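FAD-dependent pyridine nucleotide-disulphide oxidoreductase (Desulfovibrio vulgaris, PDB 3IWA) probably catalyses FAD-dependent oxidation of NADH or NADPH, with electrons passed to a disulphide or related acceptor. Local coordinates at residues 209-214 with 343-348; 300-305 with 421-426. One frame throughout, in Å; residues are numbered along the deposited sequence.

Interaction 1: 209-214 with 343-348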
ATOM      1  N   ARG A 209     -16.690  17.856  -3.475  1.00 44.00           N
ATOM      2  CA  ARG A 209     -17.814  18.702  -3.889  1.00 45.03           C
ATOM      3  C   ARG A 209     -17.390  19.668  -4.990  1.00 46.27           C
ATOM      4  O   ARG A 209     -18.101  19.793  -5.996  1.00 46.28           O
ATOM      5  CB  ARG A 209     -18.427  19.473  -2.715  1.00 44.53           C
ATOM      6  CG  ARG A 209     -19.743  20.163  -3.060  1.00 43.47           C
ATOM      7  CD  ARG A 209     -20.382  20.859  -1.850  1.00 42.55           C
ATOM      8  NE  ARG A 209     -21.608  21.597  -2.220  1.00 40.19           N
ATOM      9  CZ  ARG A 209     -22.670  21.766  -1.437  1.00 40.80           C
ATOM     10  NH1 ARG A 209     -22.738  21.291  -0.206  1.00 38.50           N
ATOM     11  NH2 ARG A 209     -23.726  22.403  -1.914  1.00 47.33           N
ATOM     12  N   HIS A 210     -16.213  20.284  -4.836  1.00 47.94           N
ATOM     13  CA  HIS A 210     -15.745  21.298  -5.786  1.00 49.25           C
ATOM     14  C   HIS A 210     -15.454  20.671  -7.116  1.00 49.72           C
ATOM     15  O   HIS A 210     -15.773  21.258  -8.146  1.00 50.04           O
ATOM     16  CB  HIS A 210     -14.484  22.022  -5.316  1.00 49.99           C
ATOM     17  CG  HIS A 210     -13.918  22.980  -6.332  1.00 52.63           C
ATOM     18  ND1 HIS A 210     -12.699  22.783  -6.949  1.00 54.61           N
ATOM     19  CD2 HIS A 210     -14.416  24.135  -6.847  1.00 55.36           C
ATOM     20  CE1 HIS A 210     -12.458  23.784  -7.777  1.00 56.24           C
ATOM     21  NE2 HIS A 210     -13.491  24.607  -7.749  1.00 57.09           N
ATOM     22  N   ASP A 211     -14.823  19.498  -7.098  1.00 49.59           N
ATOM     23  CA  ASP A 211     -14.573  18.786  -8.323  1.00 49.73           C
ATOM     24  C   ASP A 211     -15.887  18.651  -9.073  1.00 49.79           C
ATOM     25  O   ASP A 211     -15.912  18.872 -10.276  1.00 50.02           O
ATOM     26  CB  ASP A 211     -13.915  17.422  -8.075  1.00 49.98           C
ATOM     27  CG  ASP A 211     -13.492  16.722  -9.382  1.00 51.02           C
ATOM     28  OD1 ASP A 211     -14.375  16.178 -10.070  1.00 54.49           O
ATOM     29  OD2 ASP A 211     -12.292  16.695  -9.739  1.00 51.78           O
ATOM     30  N   LEU A 212     -16.981  18.328  -8.380  1.00 50.04           N
ATOM     31  CA  LEU A 212     -18.268  18.162  -9.069  1.00 50.32           C
ATOM     32  C   LEU A 212     -18.829  19.509  -9.595  1.00 50.86           C
ATOM     33  O   LEU A 212     -19.250  19.606 -10.740  1.00 49.88           O
ATOM     34  CB  LEU A 212     -19.310  17.483  -8.177  1.00 50.16           C
ATOM     35  CG  LEU A 212     -19.034  16.091  -7.589  1.00 49.81           C
ATOM     36  CD1 LEU A 212     -20.321  15.600  -7.006  1.00 48.74           C
ATOM     37  CD2 LEU A 212     -18.491  15.090  -8.605  1.00 47.41           C
ATOM     38  N   GLU A 213     -18.848  20.524  -8.743  1.00 51.50           N
ATOM     39  CA  GLU A 213     -19.449  21.793  -9.097  1.00 52.98           C
ATOM     40  C   GLU A 213     -18.718  22.549 -10.201  1.00 53.77           C
ATOM     41  O   GLU A 213     -19.342  23.284 -10.963  1.00 53.78           O
ATOM     42  CB  GLU A 213     -19.556  22.677  -7.884  1.00 52.86           C
ATOM     43  CG  GLU A 213     -20.512  22.151  -6.869  1.00 53.72           C
ATOM     44  CD  GLU A 213     -20.387  22.882  -5.564  1.00 55.26           C
ATOM     45  OE1 GLU A 213     -19.275  23.390  -5.297  1.00 53.23           O
ATOM     46  OE2 GLU A 213     -21.390  22.943  -4.812  1.00 59.56           O
ATOM     47  N   LYS A 214     -17.412  22.360 -10.299  1.00 54.52           N
ATOM     48  CA  LYS A 214     -16.650  23.071 -11.295  1.00 55.32           C
ATOM     49  C   LYS A 214     -16.732  22.365 -12.648  1.00 55.31           C
ATOM     50  O   LYS A 214     -16.389  22.943 -13.690  1.00 55.71           O
ATOM     51  CB  LYS A 214     -15.219  23.305 -10.812  1.00 55.80           C
ATOM     52  CG  LYS A 214     -14.105  22.570 -11.515  1.00 58.18           C
ATOM     53  CD  LYS A 214     -12.751  22.997 -10.883  1.00 61.59           C
ATOM     54  CE  LYS A 214     -11.534  22.767 -11.775  1.00 63.46           C
ATOM     55  NZ  LYS A 214     -10.338  22.355 -10.931  1.00 64.39           N
ATOM     56  N   LYS A 343     -13.099   7.889  -8.592  1.00 51.26           N
ATOM     57  CA  LYS A 343     -12.503   8.800  -9.541  1.00 53.04           C
ATOM     58  C   LYS A 343     -13.573   9.820  -9.957  1.00 52.93           C
ATOM     59  O   LYS A 343     -14.691   9.446 -10.339  1.00 51.94           O
ATOM     60  CB  LYS A 343     -11.956   8.018 -10.733  1.00 54.06           C
ATOM     61  CG  LYS A 343     -11.516   8.871 -11.937  1.00 57.89           C
ATOM     62  CD  LYS A 343     -10.018   9.191 -11.962  1.00 61.42           C
ATOM     63  CE  LYS A 343      -9.700  10.319 -12.976  1.00 63.36           C
ATOM     64  NZ  LYS A 343     -10.397  11.617 -12.657  1.00 64.09           N
ATOM     65  N   LEU A 344     -13.224  11.102  -9.818  1.00 53.04           N
ATOM     66  CA  LEU A 344     -14.115  12.221 -10.154  1.00 53.82           C
ATOM     67  C   LEU A 344     -13.593  12.877 -11.445  1.00 54.44           C
ATOM     68  O   LEU A 344     -12.882  12.247 -12.213  1.00 54.82           O
ATOM     69  CB  LEU A 344     -14.265  13.215  -8.975  1.00 53.52           C
ATOM     70  CG  LEU A 344     -14.731  12.638  -7.633  1.00 52.61           C
ATOM     71  CD1 LEU A 344     -14.676  13.673  -6.549  1.00 51.51           C
ATOM     72  CD2 LEU A 344     -16.118  12.090  -7.757  1.00 50.73           C
ATOM     73  N   PHE A 345     -13.952  14.117 -11.722  1.00 55.56           N
ATOM     74  CA  PHE A 345     -13.583  14.698 -13.016  1.00 56.22           C
ATOM     75  C   PHE A 345     -12.080  14.848 -13.120  1.00 57.30           C
ATOM     76  O   PHE A 345     -11.472  14.316 -14.031  1.00 58.06           O
ATOM     77  CB  PHE A 345     -14.307  16.011 -13.245  1.00 55.93           C
ATOM     78  CG  PHE A 345     -15.765  15.824 -13.504  1.00 53.79           C
ATOM     79  CD1 PHE A 345     -16.218  15.556 -14.779  1.00 53.80           C
ATOM     80  CD2 PHE A 345     -16.672  15.859 -12.464  1.00 51.29           C
ATOM     81  CE1 PHE A 345     -17.580  15.356 -15.031  1.00 54.24           C
ATOM     82  CE2 PHE A 345     -18.029  15.666 -12.684  1.00 51.77           C
ATOM     83  CZ  PHE A 345     -18.492  15.416 -13.978  1.00 53.78           C
ATOM     84  N   GLU A 346     -11.486  15.536 -12.159  1.00 58.39           N
ATOM     85  CA  GLU A 346     -10.033  15.757 -12.139  1.00 58.96           C
ATOM     86  C   GLU A 346      -9.354  15.086 -10.932  1.00 57.53           C
ATOM     87  O   GLU A 346      -8.280  14.518 -11.064  1.00 58.79           O
ATOM     88  CB  GLU A 346      -9.729  17.260 -12.166  1.00 59.93           C
ATOM     89  CG  GLU A 346     -10.281  17.985 -13.410  1.00 62.81           C
ATOM     90  CD  GLU A 346     -10.793  19.381 -13.079  1.00 67.90           C
ATOM     91  OE1 GLU A 346     -10.063  20.118 -12.368  1.00 71.72           O
ATOM     92  OE2 GLU A 346     -11.914  19.740 -13.517  1.00 69.55           O
ATOM     93  N   GLY A 347      -9.974  15.121  -9.767  1.00 55.45           N
ATOM     94  CA  GLY A 347      -9.378  14.464  -8.608  1.00 53.56           C
ATOM     95  C   GLY A 347      -9.866  13.046  -8.417  1.00 51.73           C
ATOM     96  O   GLY A 347     -10.792  12.606  -9.082  1.00 51.18           O
ATOM     97  N   SER A 348      -9.209  12.353  -7.496  1.00 49.47           N
ATOM     98  CA  SER A 348      -9.599  11.052  -7.011  1.00 47.97           C
ATOM     99  C   SER A 348      -9.644  11.129  -5.520  1.00 45.94           C
ATOM    100  O   SER A 348      -8.865  11.839  -4.934  1.00 46.41           O
ATOM    101  CB  SER A 348      -8.573  10.017  -7.397  1.00 48.08           C
ATOM    102  OG  SER A 348      -8.682   9.738  -8.778  1.00 50.49           O
TER
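The carboxylate of D211, on helix 202-214 of the Rossmann-like nucleotide-binding domain, points toward the loop of the beta hairpin formed by strands 340-343 and 348-353 of the dimerisation domain. CG stands anti to the backbone N (chi1 -173°), which carries both oxygens off the helix, and three successive backbone N-H groups of the turn close on them. F345 N donates to OD1 of D211 at 2.7 Å, on the syn side but tilted out of the carboxylate plane and bent at the hydrogen (142°). OD2 of D211 takes two bonds: it receives E346 N on its syn lone pair, at 2.8 Å, whereas G347 N, also 2.8 Å from this OD2, comes from above the plane, 36° out of it, in the straightest bond of the three. Gripped through both oxygens, the carboxylate has little freedom to rotate, and the three N-H groups would help to stabilise a negative charge on this buried group. The turn is itself closed by the backbone bond from L344 N to G347 O.

Beside this polar centre, L212 brings one methyl, CD2, against both apolar neighbours. It lies 3.9 Å from CD2 of L344, the two side chains crossing obliquely, and it also reaches the edge of the F345 ring at CE2, near the ring plane. OD1 of D211 lies in plane at another part of that edge, 3.3 Å from CD2 of F345. L172 and V176 of helix 169-182 continue the apolar packing around L212.

Nearer solvent, K214 and E346 cross at about a right angle. The chain of E346 bends at chi2 and that of K214 at chi4, so that their ends meet in a salt bridge: NZ of K214 reaches the syn lone pair of E346 OE1 at 2.7 Å, while N215 ND2 bonds to OE2 of the same carboxylate.

Interaction 2: 300-305 with 421-426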
ATOM      1  N   ASN A 300     -16.580  -5.805  11.309  1.00 36.43           N
ATOM      2  CA  ASN A 300     -15.836  -4.631  10.952  1.00 36.62           C
ATOM      3  C   ASN A 300     -14.496  -4.815  11.626  1.00 36.50           C
ATOM      4  O   ASN A 300     -14.459  -4.888  12.838  1.00 37.41           O
ATOM      5  CB  ASN A 300     -16.539  -3.373  11.468  1.00 37.08           C
ATOM      6  CG  ASN A 300     -15.810  -2.095  11.096  1.00 35.27           C
ATOM      7  OD1 ASN A 300     -14.652  -1.899  11.445  1.00 34.42           O
ATOM      8  ND2 ASN A 300     -16.480  -1.237  10.390  1.00 31.19           N
ATOM      9  N   LEU A 301     -13.398  -4.912  10.880  1.00 36.62           N
ATOM     10  CA  LEU A 301     -12.100  -5.166  11.548  1.00 37.12           C
ATOM     11  C   LEU A 301     -11.468  -3.973  12.313  1.00 37.39           C
ATOM     12  O   LEU A 301     -10.431  -4.133  12.946  1.00 37.56           O
ATOM     13  CB  LEU A 301     -11.095  -5.801  10.587  1.00 36.32           C
ATOM     14  CG  LEU A 301     -11.595  -7.116   9.967  1.00 36.43           C
ATOM     15  CD1 LEU A 301     -10.692  -7.493   8.819  1.00 36.02           C
ATOM     16  CD2 LEU A 301     -11.660  -8.248  10.971  1.00 38.22           C
ATOM     17  N   VAL A 302     -12.058  -2.788  12.238  1.00 38.26           N
ATOM     18  CA  VAL A 302     -11.540  -1.646  12.992  1.00 38.43           C
ATOM     19  C   VAL A 302     -12.315  -1.582  14.290  1.00 39.77           C
ATOM     20  O   VAL A 302     -11.710  -1.522  15.362  1.00 40.23           O
ATOM     21  CB  VAL A 302     -11.691  -0.306  12.284  1.00 38.13           C
ATOM     22  CG1 VAL A 302     -11.376   0.861  13.284  1.00 39.05           C
ATOM     23  CG2 VAL A 302     -10.798  -0.221  11.048  1.00 35.36           C
ATOM     24  N   THR A 303     -13.643  -1.622  14.199  1.00 40.30           N
ATOM     25  CA  THR A 303     -14.478  -1.485  15.388  1.00 41.31           C
ATOM     26  C   THR A 303     -14.610  -2.743  16.212  1.00 42.89           C
ATOM     27  O   THR A 303     -14.980  -2.668  17.367  1.00 43.50           O
ATOM     28  CB  THR A 303     -15.909  -1.073  15.051  1.00 41.10           C
ATOM     29  OG1 THR A 303     -16.543  -2.116  14.307  1.00 39.26           O
ATOM     30  CG2 THR A 303     -15.932   0.206  14.270  1.00 40.21           C
ATOM     31  N   GLY A 304     -14.350  -3.903  15.610  1.00 45.06           N
ATOM     32  CA  GLY A 304     -14.530  -5.190  16.286  1.00 46.20           C
ATOM     33  C   GLY A 304     -15.999  -5.567  16.414  1.00 47.28           C
ATOM     34  O   GLY A 304     -16.358  -6.502  17.124  1.00 47.45           O
ATOM     35  N   LYS A 305     -16.849  -4.829  15.728  1.00 48.07           N
ATOM     36  CA  LYS A 305     -18.266  -5.069  15.764  1.00 49.43           C
ATOM     37  C   LYS A 305     -18.718  -5.508  14.383  1.00 49.38           C
ATOM     38  O   LYS A 305     -18.007  -5.335  13.389  1.00 49.39           O
ATOM     39  CB  LYS A 305     -19.030  -3.804  16.190  1.00 49.76           C
ATOM     40  CG  LYS A 305     -18.768  -3.417  17.653  1.00 53.29           C
ATOM     41  CD  LYS A 305     -19.938  -2.613  18.272  1.00 57.31           C
ATOM     42  CE  LYS A 305     -20.149  -1.274  17.548  1.00 59.63           C
ATOM     43  NZ  LYS A 305     -21.265  -0.469  18.122  1.00 61.43           N
ATOM     44  N   THR A 421      -4.216  -2.053   4.392  1.00 34.34           N
ATOM     45  CA  THR A 421      -3.860  -3.421   4.723  1.00 34.67           C
ATOM     46  C   THR A 421      -3.289  -3.565   6.135  1.00 35.58           C
ATOM     47  O   THR A 421      -3.198  -4.681   6.662  1.00 35.60           O
ATOM     48  CB  THR A 421      -2.872  -4.009   3.722  1.00 35.17           C
ATOM     49  OG1 THR A 421      -1.635  -3.252   3.729  1.00 34.46           O
ATOM     50  CG2 THR A 421      -3.505  -4.006   2.321  1.00 32.80           C
ATOM     51  N   MET A 422      -2.936  -2.440   6.756  1.00 35.76           N
ATOM     52  CA  MET A 422      -2.474  -2.444   8.130  1.00 36.05           C
ATOM     53  C   MET A 422      -3.654  -2.365   9.109  1.00 36.96           C
ATOM     54  O   MET A 422      -3.505  -2.798  10.248  1.00 36.79           O
ATOM     55  CB  MET A 422      -1.514  -1.249   8.420  1.00 36.09           C
ATOM     56  CG  MET A 422      -0.305  -0.994   7.450  1.00 35.00           C
ATOM     57  SD  MET A 422       0.737   0.502   7.783  1.00 30.79           S
ATOM     58  CE  MET A 422       1.020   0.052   9.463  1.00 24.84           C
ATOM     59  N   LEU A 423      -4.796  -1.764   8.716  1.00 37.36           N
ATOM     60  CA  LEU A 423      -5.846  -1.411   9.723  1.00 37.63           C
ATOM     61  C   LEU A 423      -6.322  -2.583  10.560  1.00 38.24           C
ATOM     62  O   LEU A 423      -6.464  -2.448  11.762  1.00 37.59           O
ATOM     63  CB  LEU A 423      -7.058  -0.713   9.110  1.00 37.40           C
ATOM     64  CG  LEU A 423      -6.765   0.680   8.543  1.00 37.51           C
ATOM     65  CD1 LEU A 423      -8.013   1.265   7.844  1.00 37.77           C
ATOM     66  CD2 LEU A 423      -6.251   1.611   9.614  1.00 35.75           C
ATOM     67  N   ALA A 424      -6.523  -3.739   9.935  1.00 39.25           N
ATOM     68  CA  ALA A 424      -6.985  -4.941  10.652  1.00 40.50           C
ATOM     69  C   ALA A 424      -6.018  -5.405  11.734  1.00 41.31           C
ATOM     70  O   ALA A 424      -6.440  -6.021  12.677  1.00 41.34           O
ATOM     71  CB  ALA A 424      -7.256  -6.105   9.663  1.00 40.02           C
ATOM     72  N   SER A 425      -4.729  -5.103  11.604  1.00 42.89           N
ATOM     73  CA  SER A 425      -3.741  -5.465  12.641  1.00 44.44           C
ATOM     74  C   SER A 425      -3.669  -4.462  13.804  1.00 44.32           C
ATOM     75  O   SER A 425      -2.843  -4.610  14.691  1.00 44.47           O
ATOM     76  CB  SER A 425      -2.357  -5.630  12.014  1.00 44.39           C
ATOM     77  OG  SER A 425      -2.360  -6.775  11.167  1.00 49.23           O
ATOM     78  N   LYS A 426      -4.531  -3.446  13.783  1.00 44.59           N
ATOM     79  CA  LYS A 426      -4.626  -2.464  14.859  1.00 44.68           C
ATOM     80  C   LYS A 426      -3.327  -1.689  15.054  1.00 43.20           C
ATOM     81  O   LYS A 426      -2.756  -1.662  16.139  1.00 43.62           O
ATOM     82  CB  LYS A 426      -5.032  -3.142  16.173  1.00 45.32           C
ATOM     83  CG  LYS A 426      -6.501  -3.415  16.287  1.00 50.40           C
ATOM     84  CD  LYS A 426      -6.769  -4.868  16.619  1.00 55.30           C
ATOM     85  CE  LYS A 426      -7.955  -5.026  17.563  1.00 58.90           C
ATOM     86  NZ  LYS A 426      -9.158  -5.657  16.893  1.00 61.86           N
TER
HETATM   87  O   HOH W   1      -8.997  -6.199  13.706  1.00 43.91           O
HETATM   88  O   HOH W   2     -11.157  -3.680  17.362  1.00 52.53           O
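L301 rests against A424 where an Asx-turn loop between strands 296-299 and 306-307 meets the C-terminal end of helix 409-423 in the dimerisation domain. The contact is small and apolar at its centre: CD1 of L301 lies 3.8 Å from CB of A424, and CB of L301 also approaches that methyl. Next to this pair, CG2 of V302 stands 4.2 Å from CB of L423, a looser touch. No direct hydrogen bond joins the two segments.

Water carries the polar link instead. One molecule donates to L301 O at 2.6 Å and to A424 O at 2.8 Å, and accepts from NZ of K426. A second donates to V302 O and accepts from the same NZ of K426 at 2.9 Å, so one ammonium group addresses two successive carbonyls of the loop through solvent.

The backbone on each side sets these groups in place. A type I turn from L423 to K426 ends the helical run, and K426 leaves it with positive phi (61°). Farther out, V302 packs on L400 and L423 on V399, both of strand 399-406, while R398 bonds to V302 O. T421 and S425 lie against their counterparts in the second subunit, which places this helix end at the dimer interface.

In the loop, OD1 of N300 holds the V302-T303 backbone in the bent shape that presents the side chains and carbonyls of L301 and V302. It accepts two backbone N-H groups: V302 N arrives in the carbonyl plane at 2.9 Å, and T303 N, equally 2.9 Å from N300 OD1, from 46° above it.

In the fold
From the N terminus, the chain first supplies helix 202-214, then the loop 300-305, next the strand turn 343-348 and finally the helix end 421-426. Interaction 1 closes a loop of 128 intervening residues and interaction 2 one of 115; because their segments alternate, the two closures cross. Their centres lie 29 Å apart and their nearest atoms about 17 Å apart, so they do not touch. Both join the oxidoreductase family region to the dimerisation domain, but at different places: interaction 1 ties a Rossmann-like helix to the 340-343/348-353 turn, and interaction 2 ties a loop between short strands to helix 409-423, near the second subunit.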